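Local coordinates for L-Ala-D/L-Glu Epimerase (Escherichia coli, PDB 1JPD), which is an enzyme of the enolase superfamily, joining an N-terminal capping domain of sheet and helices to a C-terminal TIM-barrel-like domain, at residues R31-E36 against A63-V68; Q194-L199 against H221-C226. All coordinates share one frame; numbering follows the deposited sequence.

Interaction 1: R31-E36 against A63-V68; sequences RVVVVE and AQIMSV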
loop_
_atom_site.group_PDB
_atom_site.type_symbol
_atom_site.label_atom_id
_atom_site.label_comp_id
_atom_site.label_asym_id
_atom_site.label_seq_id
_atom_site.Cartn_x
_atom_site.Cartn_y
_atom_site.Cartn_z
ATOM N N ARG A 31 0.295 2.382 14.745
ATOM C CA ARG A 31 -0.797 3.212 15.215
ATOM C C ARG A 31 -1.868 3.452 14.170
ATOM O O ARG A 31 -1.597 4.019 13.119
ATOM C CB ARG A 31 -0.237 4.534 15.724
ATOM C CG ARG A 31 0.607 4.342 16.969
ATOM C CD ARG A 31 1.004 5.645 17.628
ATOM N NE ARG A 31 1.325 5.398 19.029
ATOM C CZ ARG A 31 0.442 5.468 20.024
ATOM N NH1 ARG A 31 -0.821 5.792 19.774
ATOM N NH2 ARG A 31 0.818 5.191 21.268
ATOM N N VAL A 32 -3.090 3.021 14.472
ATOM C CA VAL A 32 -4.202 3.186 13.545
ATOM C C VAL A 32 -5.390 3.905 14.170
ATOM O O VAL A 32 -5.586 3.876 15.380
ATOM C CB VAL A 32 -4.706 1.823 13.014
ATOM C CG1 VAL A 32 -3.547 1.030 12.431
ATOM C CG2 VAL A 32 -5.391 1.046 14.127
ATOM N N VAL A 33 -6.180 4.552 13.329
ATOM C CA VAL A 33 -7.365 5.246 13.790
ATOM C C VAL A 33 -8.572 4.551 13.166
ATOM O O VAL A 33 -8.629 4.345 11.948
ATOM C CB VAL A 33 -7.352 6.729 13.370
ATOM C CG1 VAL A 33 -8.690 7.357 13.690
ATOM C CG2 VAL A 33 -6.239 7.468 14.099
ATOM N N VAL A 34 -9.534 4.182 14.004
ATOM C CA VAL A 34 -10.721 3.498 13.518
ATOM C C VAL A 34 -11.956 4.387 13.559
ATOM O O VAL A 34 -12.127 5.193 14.477
ATOM C CB VAL A 34 -11.025 2.235 14.353
ATOM C CG1 VAL A 34 -12.174 1.469 13.720
ATOM C CG2 VAL A 34 -9.794 1.362 14.468
ATOM N N VAL A 35 -12.810 4.232 12.555
ATOM C CA VAL A 35 -14.052 4.982 12.486
ATOM C C VAL A 35 -15.207 4.027 12.247
ATOM O O VAL A 35 -15.255 3.323 11.235
ATOM C CB VAL A 35 -14.048 6.017 11.357
ATOM C CG1 VAL A 35 -15.464 6.577 11.167
ATOM C CG2 VAL A 35 -13.070 7.137 11.693
ATOM N N GLU A 36 -16.142 4.009 13.185
ATOM C CA GLU A 36 -17.305 3.146 13.082
ATOM C C GLU A 36 -18.549 3.988 12.808
ATOM O O GLU A 36 -18.867 4.900 13.568
ATOM C CB GLU A 36 -17.458 2.354 14.377
ATOM C CG GLU A 36 -18.676 1.463 14.439
ATOM C CD GLU A 36 -18.592 0.451 15.567
ATOM O OE1 GLU A 36 -19.656 0.069 16.096
ATOM O OE2 GLU A 36 -17.464 0.026 15.917
ATOM N N ALA A 63 -8.530 14.774 14.522
ATOM C CA ALA A 63 -9.077 16.118 14.433
ATOM C C ALA A 63 -9.790 16.316 13.093
ATOM O O ALA A 63 -10.893 16.869 13.048
ATOM C CB ALA A 63 -7.966 17.146 14.600
ATOM N N GLN A 64 -9.174 15.862 12.001
ATOM C CA GLN A 64 -9.785 16.014 10.680
ATOM C C GLN A 64 -11.103 15.266 10.590
ATOM O O GLN A 64 -12.056 15.753 9.984
ATOM C CB GLN A 64 -8.861 15.500 9.574
ATOM C CG GLN A 64 -7.530 16.211 9.450
ATOM C CD GLN A 64 -6.730 15.702 8.266
ATOM O OE1 GLN A 64 -7.120 15.886 7.110
ATOM N NE2 GLN A 64 -5.611 15.052 8.545
ATOM N N ILE A 65 -11.160 14.078 11.189
ATOM C CA ILE A 65 -12.384 13.284 11.141
ATOM C C ILE A 65 -13.503 13.964 11.929
ATOM O O ILE A 65 -14.623 14.119 11.417
ATOM C CB ILE A 65 -12.149 11.827 11.669
ATOM C CG1 ILE A 65 -11.074 11.140 10.820
ATOM C CG2 ILE A 65 -13.449 11.015 11.587
ATOM C CD1 ILE A 65 -10.821 9.690 11.167
ATOM N N MET A 66 -13.200 14.378 13.159
ATOM C CA MET A 66 -14.192 15.052 13.993
ATOM C C MET A 66 -14.752 16.229 13.214
ATOM O O MET A 66 -15.965 16.403 13.108
ATOM C CB MET A 66 -13.570 15.582 15.289
ATOM C CG MET A 66 -12.899 14.543 16.172
ATOM S SD MET A 66 -13.879 13.051 16.410
ATOM C CE MET A 66 -15.462 13.732 16.917
ATOM N N SER A 67 -13.851 17.029 12.658
ATOM C CA SER A 67 -14.229 18.208 11.892
ATOM C C SER A 67 -15.350 17.929 10.903
ATOM O O SER A 67 -16.030 18.852 10.460
ATOM C CB SER A 67 -13.028 18.743 11.116
ATOM O OG SER A 67 -12.978 18.164 9.822
ATOM N N VAL A 68 -15.545 16.670 10.542
ATOM C CA VAL A 68 -16.591 16.369 9.584
ATOM C C VAL A 68 -17.647 15.398 10.125
ATOM O O VAL A 68 -18.481 14.878 9.375
ATOM C CB VAL A 68 -15.974 15.837 8.262
ATOM C CG1 VAL A 68 -15.525 14.394 8.425
ATOM C CG2 VAL A 68 -16.967 15.987 7.134
#

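Interaction 2: Q194-L199 against H221-C226; sequences QLLADL and HPLPIC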
loop_
_atom_site.group_PDB
_atom_site.type_symbol
_atom_site.label_atom_id
_atom_site.label_comp_id
_atom_site.label_asym_id
_atom_site.label_seq_id
_atom_site.Cartn_x
_atom_site.Cartn_y
_atom_site.Cartn_z
ATOM N N GLN A 194 20.785 -0.970 -14.514
ATOM C CA GLN A 194 21.274 -1.914 -15.512
ATOM C C GLN A 194 21.651 -3.249 -14.885
ATOM O O GLN A 194 21.413 -4.300 -15.471
ATOM C CB GLN A 194 22.472 -1.341 -16.270
ATOM C CG GLN A 194 22.750 -2.106 -17.557
ATOM C CD GLN A 194 21.528 -2.149 -18.464
ATOM O OE1 GLN A 194 21.046 -1.106 -18.922
ATOM N NE2 GLN A 194 21.016 -3.352 -18.719
ATOM N N LEU A 195 22.241 -3.207 -13.694
ATOM C CA LEU A 195 22.602 -4.431 -12.991
ATOM C C LEU A 195 21.341 -5.182 -12.568
ATOM O O LEU A 195 21.284 -6.401 -12.667
ATOM C CB LEU A 195 23.425 -4.120 -11.748
ATOM C CG LEU A 195 23.636 -5.364 -10.888
ATOM C CD1 LEU A 195 24.381 -6.415 -11.710
ATOM C CD2 LEU A 195 24.413 -5.013 -9.638
ATOM N N LEU A 196 20.336 -4.457 -12.082
ATOM C CA LEU A 196 19.095 -5.095 -11.671
ATOM C C LEU A 196 18.489 -5.797 -12.874
ATOM O O LEU A 196 17.915 -6.885 -12.749
ATOM C CB LEU A 196 18.106 -4.070 -11.100
ATOM C CG LEU A 196 18.581 -3.390 -9.810
ATOM C CD1 LEU A 196 17.464 -2.509 -9.245
ATOM C CD2 LEU A 196 18.987 -4.460 -8.797
ATOM N N ALA A 197 18.628 -5.179 -14.044
ATOM C CA ALA A 197 18.104 -5.768 -15.269
ATOM C C ALA A 197 18.904 -7.020 -15.633
ATOM O O ALA A 197 18.325 -8.022 -16.042
ATOM C CB ALA A 197 18.143 -4.757 -16.407
ATOM N N ASP A 198 20.227 -6.979 -15.476
ATOM C CA ASP A 198 21.038 -8.156 -15.792
ATOM C C ASP A 198 20.622 -9.355 -14.931
ATOM O O ASP A 198 20.811 -10.504 -15.334
ATOM C CB ASP A 198 22.540 -7.902 -15.561
ATOM C CG ASP A 198 23.128 -6.865 -16.504
ATOM O OD1 ASP A 198 22.569 -6.640 -17.601
ATOM O OD2 ASP A 198 24.176 -6.280 -16.154
ATOM N N LEU A 199 20.059 -9.079 -13.752
ATOM C CA LEU A 199 19.642 -10.118 -12.811
ATOM C C LEU A 199 18.159 -10.461 -12.904
ATOM O O LEU A 199 17.625 -11.230 -12.087
ATOM C CB LEU A 199 19.985 -9.689 -11.383
ATOM C CG LEU A 199 21.488 -9.503 -11.141
ATOM C CD1 LEU A 199 21.754 -9.075 -9.704
ATOM C CD2 LEU A 199 22.207 -10.812 -11.447
ATOM N N HIS A 221 15.135 3.725 -18.895
ATOM C CA HIS A 221 15.011 2.738 -17.827
ATOM C C HIS A 221 15.151 1.304 -18.311
ATOM O O HIS A 221 14.409 0.859 -19.183
ATOM C CB HIS A 221 13.664 2.916 -17.111
ATOM C CG HIS A 221 13.482 4.268 -16.491
ATOM N ND1 HIS A 221 12.312 4.657 -15.880
ATOM C CD2 HIS A 221 14.326 5.323 -16.393
ATOM C CE1 HIS A 221 12.441 5.893 -15.433
ATOM N NE2 HIS A 221 13.654 6.320 -15.731
ATOM N N PRO A 222 16.120 0.563 -17.755
ATOM C CA PRO A 222 16.347 -0.836 -18.132
ATOM C C PRO A 222 15.307 -1.784 -17.527
ATOM O O PRO A 222 15.181 -2.930 -17.956
ATOM C CB PRO A 222 17.766 -1.105 -17.626
ATOM C CG PRO A 222 17.876 -0.218 -16.448
ATOM C CD PRO A 222 17.240 1.063 -16.942
ATOM N N LEU A 223 14.588 -1.312 -16.510
ATOM C CA LEU A 223 13.533 -2.108 -15.877
ATOM C C LEU A 223 12.486 -1.124 -15.415
ATOM O O LEU A 223 12.763 0.068 -15.270
ATOM C CB LEU A 223 14.043 -2.908 -14.670
ATOM C CG LEU A 223 14.326 -2.188 -13.346
ATOM C CD1 LEU A 223 14.578 -3.222 -12.252
ATOM C CD2 LEU A 223 15.519 -1.267 -13.499
ATOM N N PRO A 224 11.260 -1.599 -15.192
ATOM C CA PRO A 224 10.217 -0.678 -14.741
ATOM C C PRO A 224 10.643 -0.064 -13.410
ATOM O O PRO A 224 11.216 -0.755 -12.553
ATOM C CB PRO A 224 8.995 -1.586 -14.586
ATOM C CG PRO A 224 9.282 -2.740 -15.522
ATOM C CD PRO A 224 10.749 -2.975 -15.299
ATOM N N ILE A 225 10.386 1.229 -13.242
ATOM C CA ILE A 225 10.728 1.917 -12.003
ATOM C C ILE A 225 9.423 2.448 -11.411
ATOM O O ILE A 225 8.694 3.195 -12.065
ATOM C CB ILE A 225 11.758 3.054 -12.261
ATOM C CG1 ILE A 225 13.059 2.444 -12.801
ATOM C CG2 ILE A 225 12.041 3.817 -10.969
ATOM C CD1 ILE A 225 14.236 3.405 -12.877
ATOM N N CYS A 226 9.127 2.047 -10.176
ATOM C CA CYS A 226 7.869 2.426 -9.513
ATOM C C CYS A 226 7.891 3.603 -8.547
ATOM O O CYS A 226 8.819 3.766 -7.755
ATOM C CB CYS A 226 7.288 1.214 -8.770
ATOM S SG CYS A 226 5.576 1.419 -8.221
#

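Interaction 1: R31-E36 against A63-V68
Ile65 reaches from helix 58-66 onto Val33 and Val35 of strand 29-39, and this contact is entirely apolar. Its CD1 methyl does most of the touching, lying 3.4 Å from Val35 CG2 and 4.0 Å from Val33 CG1, in reach of two valines that stand two residues apart on the strand. The extended chi2 (-176°) carries that methyl out from the helix to the sheet. The branch methyl comes in as well, with Ile65 CG2 at 3.9 Å from Val35 CG2, so Val35 CG2 meets both methyls of the isoleucine, whereas Val33 meets CD1 alone. In both pairs the side chains run past each other in opposite directions.

The strand is the middle one of the three-stranded antiparallel sheet of the enolase-type N-terminal domain, and the helix covers one of its faces. Val33 and Val35 point to that face; Val34, between them, turns to the other. Ile65 also touches Val9 of neighbouring strand 6-15, and Leu94 of helix 89-104 packs on both Val35 and Ile65.

No hydrogen bond crosses between the two segments; within 63-68, Ser67 N bonds to Ala63 O at 3.0 Å, while Ser67 OG gives a hydrogen bond of 2.6 Å to Gln64 O, meeting it at a C=O...O angle of 133° and tilted 28° from the carbonyl plane.

Interaction 2: Q194-L199 against H221-C226
Gln194, whose backbone O accepts a 2.9 Å hydrogen bond from Asp198 N one turn on, also lays its side chain against Pro222. The helix fixed by such bonds, 189-198, belongs to the TIM-barrel-like domain, where it forms the crossover between parallel strands 175-179 and 203-205. Segment 221-226 runs past this helix and into the next strand, 225-227, so the contact joins one barrel helix to the approach of a later strand.

No hydrogen bond joins the two segments. At the more exposed end, Gln194 starts away from Pro222, with CG anti to the backbone N (chi1 -164°), but a bend at chi2 (56°) swings the amide back. Its OE1 then comes within 3.5 Å of Pro222 CB, the two side chains crossing at a slant. The proline CG sits beside the helix backbone, 3.6 Å from Gln194 N. One turn further along, Ala197 CB rests against Pro222 CB at 3.9 Å and lies 3.8 Å from Pro222 O.

Deeper in, Leu223 sends CD1 to Leu196 CB, 3.8 Å away. Val201 and Leu204 touch both leucines, extending this apolar patch toward strand 203-205.

On either side of Pro222-Pro224 in sequence, His221 ND1 and Ile225 N are both hydrogen-bonded to Glu245 OE2, which links the loop residue to the start of strand 225-227. Over the centre of the His221 imidazole ring lies Ile225 CD1, 3.7 Å above its plane.

How the interactions relate
Interaction 1 belongs to the N-terminal domain and interaction 2 to the barrel-like domain, on opposite sides of the chain's centre, with their own centres 40 Å apart. No element is common to both. Each sets a helix against a strand or the chain entering one, without a hydrogen bond across. Interaction 1 is wholly buried and made of branched aliphatic methyls alone, an isoleucine on two valines. Interaction 2 buries about twice the surface, 217 Å² against 105 Å², yet grades from buried leucines to an exposed glutamine, whose amide oxygen approaches a proline CB, and it uses backbone atoms as well as side chains.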